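Local coordinates for protein Xcc_ctr_pt (Xanthomonas campestris pv. campestris, PDB 6NJW) that probably cleaves DNA as a class 2 OLD family nuclease, its C-terminal region carrying the Toprim domain and binding magnesium for a likely two-metal mechanism, at residues P76-T81 and L214-D219; V23-G28 and P63-L68. All blocks are in the same frame, centred on the assembly; numbering follows the deposited sequence.

Interaction 1: residues P76-T81 and L214-D219; sequences PHVILT and LEHIRD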
loop_
_atom_site.group_PDB
_atom_site.type_symbol
_atom_site.label_atom_id
_atom_site.label_comp_id
_atom_site.label_asym_id
_atom_site.label_seq_id
_atom_site.Cartn_x
_atom_site.Cartn_y
_atom_site.Cartn_z
ATOM N N PRO A 76 -8.663 -15.379 -0.456
ATOM C CA PRO A 76 -7.918 -14.606 0.550
ATOM C C PRO A 76 -7.428 -13.279 -0.023
ATOM O O PRO A 76 -6.909 -13.213 -1.137
ATOM C CB PRO A 76 -6.745 -15.525 0.912
ATOM C CG PRO A 76 -7.128 -16.890 0.427
ATOM C CD PRO A 76 -8.060 -16.700 -0.724
ATOM N N HIS A 77 -7.595 -12.204 0.752
ATOM C CA HIS A 77 -7.176 -10.901 0.276
ATOM C C HIS A 77 -6.826 -10.023 1.468
ATOM O O HIS A 77 -7.201 -10.303 2.604
ATOM C CB HIS A 77 -8.267 -10.233 -0.567
ATOM C CG HIS A 77 -9.530 -10.014 0.197
ATOM N ND1 HIS A 77 -10.444 -11.023 0.412
ATOM C CD2 HIS A 77 -10.001 -8.928 0.856
ATOM C CE1 HIS A 77 -11.436 -10.560 1.158
ATOM N NE2 HIS A 77 -11.191 -9.293 1.441
ATOM N N VAL A 78 -6.089 -8.950 1.187
ATOM C CA VAL A 78 -5.720 -7.965 2.192
ATOM C C VAL A 78 -6.006 -6.581 1.616
ATOM O O VAL A 78 -6.207 -6.422 0.421
ATOM C CB VAL A 78 -4.240 -8.098 2.609
ATOM C CG1 VAL A 78 -4.016 -9.429 3.320
ATOM C CG2 VAL A 78 -3.320 -7.981 1.380
ATOM N N ILE A 79 -6.009 -5.570 2.481
ATOM C CA ILE A 79 -6.204 -4.184 2.058
ATOM C C ILE A 79 -5.093 -3.321 2.639
ATOM O O ILE A 79 -4.725 -3.479 3.804
ATOM C CB ILE A 79 -7.583 -3.642 2.508
ATOM C CG1 ILE A 79 -8.696 -4.198 1.618
ATOM C CG2 ILE A 79 -7.604 -2.108 2.508
ATOM C CD1 ILE A 79 -10.108 -3.966 2.195
ATOM N N LEU A 80 -4.587 -2.392 1.833
ATOM C CA LEU A 80 -3.662 -1.350 2.261
ATOM C C LEU A 80 -4.316 -0.015 1.950
ATOM O O LEU A 80 -4.614 0.272 0.785
ATOM C CB LEU A 80 -2.319 -1.461 1.523
ATOM C CG LEU A 80 -1.557 -2.745 1.849
ATOM C CD1 LEU A 80 -0.441 -3.030 0.854
ATOM C CD2 LEU A 80 -0.991 -2.549 3.233
ATOM N N THR A 81 -4.530 0.804 2.975
ATOM C CA THR A 81 -5.204 2.077 2.742
ATOM C C THR A 81 -4.666 3.112 3.721
ATOM O O THR A 81 -4.014 2.772 4.713
ATOM C CB THR A 81 -6.729 1.925 2.861
ATOM O OG1 THR A 81 -7.384 3.088 2.321
ATOM C CG2 THR A 81 -7.138 1.710 4.300
ATOM N N LEU A 214 1.615 -7.995 3.632
ATOM C CA LEU A 214 2.314 -9.057 2.907
ATOM C C LEU A 214 2.377 -10.347 3.723
ATOM O O LEU A 214 2.138 -11.437 3.191
ATOM C CB LEU A 214 3.719 -8.590 2.531
ATOM C CG LEU A 214 3.761 -7.514 1.454
ATOM C CD1 LEU A 214 5.216 -7.025 1.269
ATOM C CD2 LEU A 214 3.195 -8.049 0.131
ATOM N N GLU A 215 2.697 -10.241 5.015
ATOM C CA GLU A 215 2.766 -11.419 5.878
ATOM C C GLU A 215 1.384 -12.035 6.090
ATOM O O GLU A 215 1.245 -13.263 6.160
ATOM C CB GLU A 215 3.405 -11.033 7.211
ATOM C CG GLU A 215 4.871 -10.560 7.060
ATOM C CD GLU A 215 5.542 -10.198 8.393
ATOM O OE1 GLU A 215 4.831 -9.801 9.334
ATOM O OE2 GLU A 215 6.785 -10.289 8.477
ATOM N N HIS A 216 0.344 -11.201 6.165
ATOM C CA HIS A 216 -1.004 -11.731 6.341
ATOM C C HIS A 216 -1.411 -12.590 5.148
ATOM O O HIS A 216 -1.894 -13.713 5.323
ATOM C CB HIS A 216 -2.007 -10.589 6.538
ATOM C CG HIS A 216 -3.387 -11.063 6.885
ATOM N ND1 HIS A 216 -3.865 -11.082 8.177
ATOM C CD2 HIS A 216 -4.381 -11.568 6.111
ATOM C CE1 HIS A 216 -5.094 -11.570 8.188
ATOM N NE2 HIS A 216 -5.431 -11.873 6.947
ATOM N N ILE A 217 -1.212 -12.085 3.922
ATOM C CA ILE A 217 -1.666 -12.833 2.749
ATOM C C ILE A 217 -0.769 -14.039 2.504
ATOM O O ILE A 217 -1.240 -15.106 2.088
ATOM C CB ILE A 217 -1.757 -11.923 1.505
ATOM C CG1 ILE A 217 -2.476 -12.642 0.349
ATOM C CG2 ILE A 217 -0.410 -11.449 1.015
ATOM C CD1 ILE A 217 -3.912 -13.023 0.697
ATOM N N ARG A 218 0.534 -13.892 2.761
ATOM C CA ARG A 218 1.444 -15.035 2.673
ATOM C C ARG A 218 1.025 -16.136 3.642
ATOM O O ARG A 218 0.983 -17.323 3.282
ATOM C CB ARG A 218 2.878 -14.562 2.951
ATOM C CG ARG A 218 3.990 -15.623 2.794
ATOM C CD ARG A 218 4.200 -16.533 4.034
ATOM N NE ARG A 218 4.104 -15.854 5.327
ATOM C CZ ARG A 218 5.057 -15.079 5.826
ATOM N NH1 ARG A 218 6.171 -14.880 5.132
ATOM N NH2 ARG A 218 4.898 -14.506 7.014
ATOM N N ASP A 219 0.700 -15.760 4.878
ATOM C CA ASP A 219 0.284 -16.744 5.867
ATOM C C ASP A 219 -0.959 -17.491 5.405
ATOM O O ASP A 219 -1.024 -18.721 5.502
ATOM C CB ASP A 219 0.026 -16.069 7.212
ATOM C CG ASP A 219 1.303 -15.740 7.965
ATOM O OD1 ASP A 219 2.411 -15.981 7.433
ATOM O OD2 ASP A 219 1.197 -15.230 9.099
#

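Interaction 2: residues V23-G28 and P63-L68; sequences VILVEG and PYVKLL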
loop_
_atom_site.group_PDB
_atom_site.type_symbol
_atom_site.label_atom_id
_atom_site.label_comp_id
_atom_site.label_asym_id
_atom_site.label_seq_id
_atom_site.Cartn_x
_atom_site.Cartn_y
_atom_site.Cartn_z
ATOM N N VAL A 23 -5.194 -11.948 -3.296
ATOM C CA VAL A 23 -5.242 -10.607 -3.878
ATOM C C VAL A 23 -4.836 -9.579 -2.829
ATOM O O VAL A 23 -5.340 -9.604 -1.709
ATOM C CB VAL A 23 -6.633 -10.243 -4.424
ATOM C CG1 VAL A 23 -6.565 -8.849 -5.061
ATOM C CG2 VAL A 23 -7.074 -11.250 -5.466
ATOM N N ILE A 24 -3.939 -8.673 -3.202
ATOM C CA ILE A 24 -3.576 -7.515 -2.396
ATOM C C ILE A 24 -4.252 -6.289 -2.999
ATOM O O ILE A 24 -3.915 -5.880 -4.115
ATOM C CB ILE A 24 -2.054 -7.315 -2.360
ATOM C CG1 ILE A 24 -1.366 -8.494 -1.654
ATOM C CG2 ILE A 24 -1.722 -5.974 -1.703
ATOM C CD1 ILE A 24 0.145 -8.598 -2.027
ATOM N N LEU A 25 -5.165 -5.674 -2.250
ATOM C CA LEU A 25 -5.921 -4.516 -2.727
ATOM C C LEU A 25 -5.251 -3.244 -2.235
ATOM O O LEU A 25 -5.023 -3.096 -1.025
ATOM C CB LEU A 25 -7.370 -4.571 -2.225
ATOM C CG LEU A 25 -8.191 -5.758 -2.716
ATOM C CD1 LEU A 25 -9.531 -5.786 -1.950
ATOM C CD2 LEU A 25 -8.396 -5.621 -4.221
ATOM N N VAL A 26 -4.945 -2.336 -3.167
ATOM C CA VAL A 26 -4.247 -1.089 -2.883
ATOM C C VAL A 26 -5.002 0.060 -3.549
ATOM O O VAL A 26 -5.838 -0.146 -4.427
ATOM C CB VAL A 26 -2.780 -1.141 -3.368
ATOM C CG1 VAL A 26 -2.055 -2.363 -2.721
ATOM C CG2 VAL A 26 -2.718 -1.218 -4.868
ATOM N N GLU A 27 -4.697 1.289 -3.122
ATOM C CA GLU A 27 -5.467 2.439 -3.591
ATOM C C GLU A 27 -5.066 2.891 -4.992
ATOM O O GLU A 27 -5.924 3.289 -5.783
ATOM C CB GLU A 27 -5.316 3.608 -2.620
ATOM C CG GLU A 27 -6.005 3.401 -1.275
ATOM C CD GLU A 27 -5.851 4.633 -0.383
ATOM O OE1 GLU A 27 -5.442 5.689 -0.911
ATOM O OE2 GLU A 27 -6.136 4.549 0.829
ATOM N N GLY A 28 -3.778 2.870 -5.316
ATOM C CA GLY A 28 -3.361 3.454 -6.574
ATOM C C GLY A 28 -2.090 2.883 -7.162
ATOM O O GLY A 28 -1.606 1.817 -6.748
ATOM N N PRO A 63 -16.579 -2.878 -3.516
ATOM C CA PRO A 63 -16.893 -3.822 -4.605
ATOM C C PRO A 63 -15.904 -4.960 -4.705
ATOM O O PRO A 63 -16.294 -6.079 -5.059
ATOM C CB PRO A 63 -16.845 -2.942 -5.862
ATOM C CG PRO A 63 -17.092 -1.558 -5.347
ATOM C CD PRO A 63 -16.413 -1.505 -4.023
ATOM N N TYR A 64 -14.630 -4.712 -4.393
ATOM C CA TYR A 64 -13.635 -5.782 -4.440
ATOM C C TYR A 64 -13.778 -6.752 -3.278
ATOM O O TYR A 64 -13.559 -7.961 -3.443
ATOM C CB TYR A 64 -12.234 -5.180 -4.462
ATOM C CG TYR A 64 -11.988 -4.480 -5.762
ATOM C CD1 TYR A 64 -12.415 -3.167 -5.959
ATOM C CD2 TYR A 64 -11.384 -5.141 -6.815
ATOM C CE1 TYR A 64 -12.209 -2.514 -7.165
ATOM C CE2 TYR A 64 -11.176 -4.502 -8.032
ATOM C CZ TYR A 64 -11.591 -3.193 -8.196
ATOM O OH TYR A 64 -11.376 -2.558 -9.397
ATOM N N VAL A 65 -14.092 -6.252 -2.081
ATOM C CA VAL A 65 -14.325 -7.169 -0.971
ATOM C C VAL A 65 -15.570 -8.014 -1.231
ATOM O O VAL A 65 -15.619 -9.204 -0.876
ATOM C CB VAL A 65 -14.409 -6.390 0.359
ATOM C CG1 VAL A 65 -14.822 -7.306 1.500
ATOM C CG2 VAL A 65 -13.071 -5.755 0.653
ATOM N N LYS A 66 -16.593 -7.432 -1.871
ATOM C CA LYS A 66 -17.741 -8.251 -2.269
ATOM C C LYS A 66 -17.323 -9.351 -3.238
ATOM O O LYS A 66 -17.731 -10.508 -3.095
ATOM C CB LYS A 66 -18.830 -7.365 -2.888
ATOM C CG LYS A 66 -19.609 -6.531 -1.858
ATOM C CD LYS A 66 -20.582 -5.568 -2.567
ATOM C CE LYS A 66 -21.493 -4.834 -1.592
ATOM N NZ LYS A 66 -22.449 -3.949 -2.341
ATOM N N LEU A 67 -16.484 -9.020 -4.214
ATOM C CA LEU A 67 -16.052 -10.031 -5.182
ATOM C C LEU A 67 -15.259 -11.154 -4.514
ATOM O O LEU A 67 -15.432 -12.335 -4.845
ATOM C CB LEU A 67 -15.220 -9.374 -6.276
ATOM C CG LEU A 67 -14.530 -10.333 -7.248
ATOM C CD1 LEU A 67 -15.574 -11.114 -8.074
ATOM C CD2 LEU A 67 -13.578 -9.555 -8.164
ATOM N N LEU A 68 -14.383 -10.808 -3.566
ATOM C CA LEU A 68 -13.464 -11.777 -2.968
ATOM C C LEU A 68 -13.968 -12.377 -1.660
ATOM O O LEU A 68 -13.414 -13.379 -1.206
ATOM C CB LEU A 68 -12.085 -11.120 -2.741
ATOM C CG LEU A 68 -11.516 -10.378 -3.954
ATOM C CD1 LEU A 68 -10.340 -9.485 -3.552
ATOM C CD2 LEU A 68 -11.096 -11.345 -5.046
#

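Interaction 1: residues P76-T81 and L214-D219
Helix-on-sheet packing of the Toprim core brings Val78 of strand 77-82, an inner strand of the parallel sheet, against His216 and Ile217 of helix 208-226, the last helix of the chain. Strand and helix run almost exactly antiparallel here (174°), with their axes 8.0 Å apart at the closest. The contact is made by van der Waals packing, with no polar bond between the segments, and leans on one branch of Val78: CG1, anti to the carbonyl carbon (chi1 -66°), meets two side chains of the helix. Val78 CG1 lies 3.5 Å from CD2 of the His216 imidazole, approaching the ring obliquely, and the two side chains lie alongside, pointing opposite ways. The same Val78 methyl sits 3.8 Å from CB of Ile217. In Ile217, chi1 (-170°) sends CG1 toward the strand and the bend at chi2 brings CD1 to Pro76, just ahead of the strand. There Ile217 CD1 rests 3.8 Å from CB of Pro76 and 3.5 Å from Pro76 O. Farther along the helix, Ala220 and Glu224 also touch Pro76. His77 turns its side chain from the helix to the other face of the sheet, where NE2 is hydrogen-bonded to Tyr127 OH. Farther along the strand, Leu80 packs on Tyr209, a ligand of the bound magnesium ion, which lies about 11 Å from the Val78 side chain. Alternate residues of one strand thus face opposite layers, as in the alpha/beta sandwich of Toprim domains.

Interaction 2: residues V23-G28 and P63-L68
Leu25 of strand 22-26 packs against Tyr64 and Leu68 of helix 62-68, which covers one face of the parallel Toprim sheet. Strand and helix are nearly antiparallel (169°), their axes 10.6 Å apart at closest, so side chains alone bridge the gap. The tight part centres on the two methyls of Leu25. With CG anti to its carbonyl carbon (chi1 -63°), Leu25 turns its branched end to the helix. Leu25 CD1 comes within 3.7 Å of Tyr64 CB, while Leu25 CD2 lies 4.0 Å from Tyr64 CD2, meeting the ring obliquely. Leu25 CD1 and Leu68 CD1 meet tip to tip at 4.1 Å. Val65 is the looser neighbour: its CG2 stays 4.4 Å from Leu25 CD1, and it packs instead on Ile79, Val100 and Val103. The outer side of the helix, with Pro63 and Lys66, is exposed to solvent, and Tyr64 is partly exposed. In the loop past this contact, Glu27, a magnesium ligand in this protein though metal-free in this model, has its OE2 hydrogen-bonded to Asp82 N. At the buried end, Leu68 lies roughly perpendicular to Val23, Leu68 CD1 3.9 Å from Val23 CB and Leu68 CD2 4.0 Å from Val23 CG2.

From the N terminus, strand 22-26 comes first, and interaction 2 closes when the chain, after helix 29-41 and strand 51-55, returns through helix 62-68. Strand 77-82 follows directly and opens interaction 1, which closes only after a long, largely helical excursion, when helix 208-226 packs back on the sheet. The two loops are therefore in series, neither nesting nor crossing. Strands 22-26 and 77-82 are neighbours, joined where Leu25 N lies 3.0 Å from Val78 O, and the two helices cover opposite faces of that pair. Glu27 and Thr81, probably hydrogen-bonded, link the strand ends near the metal site.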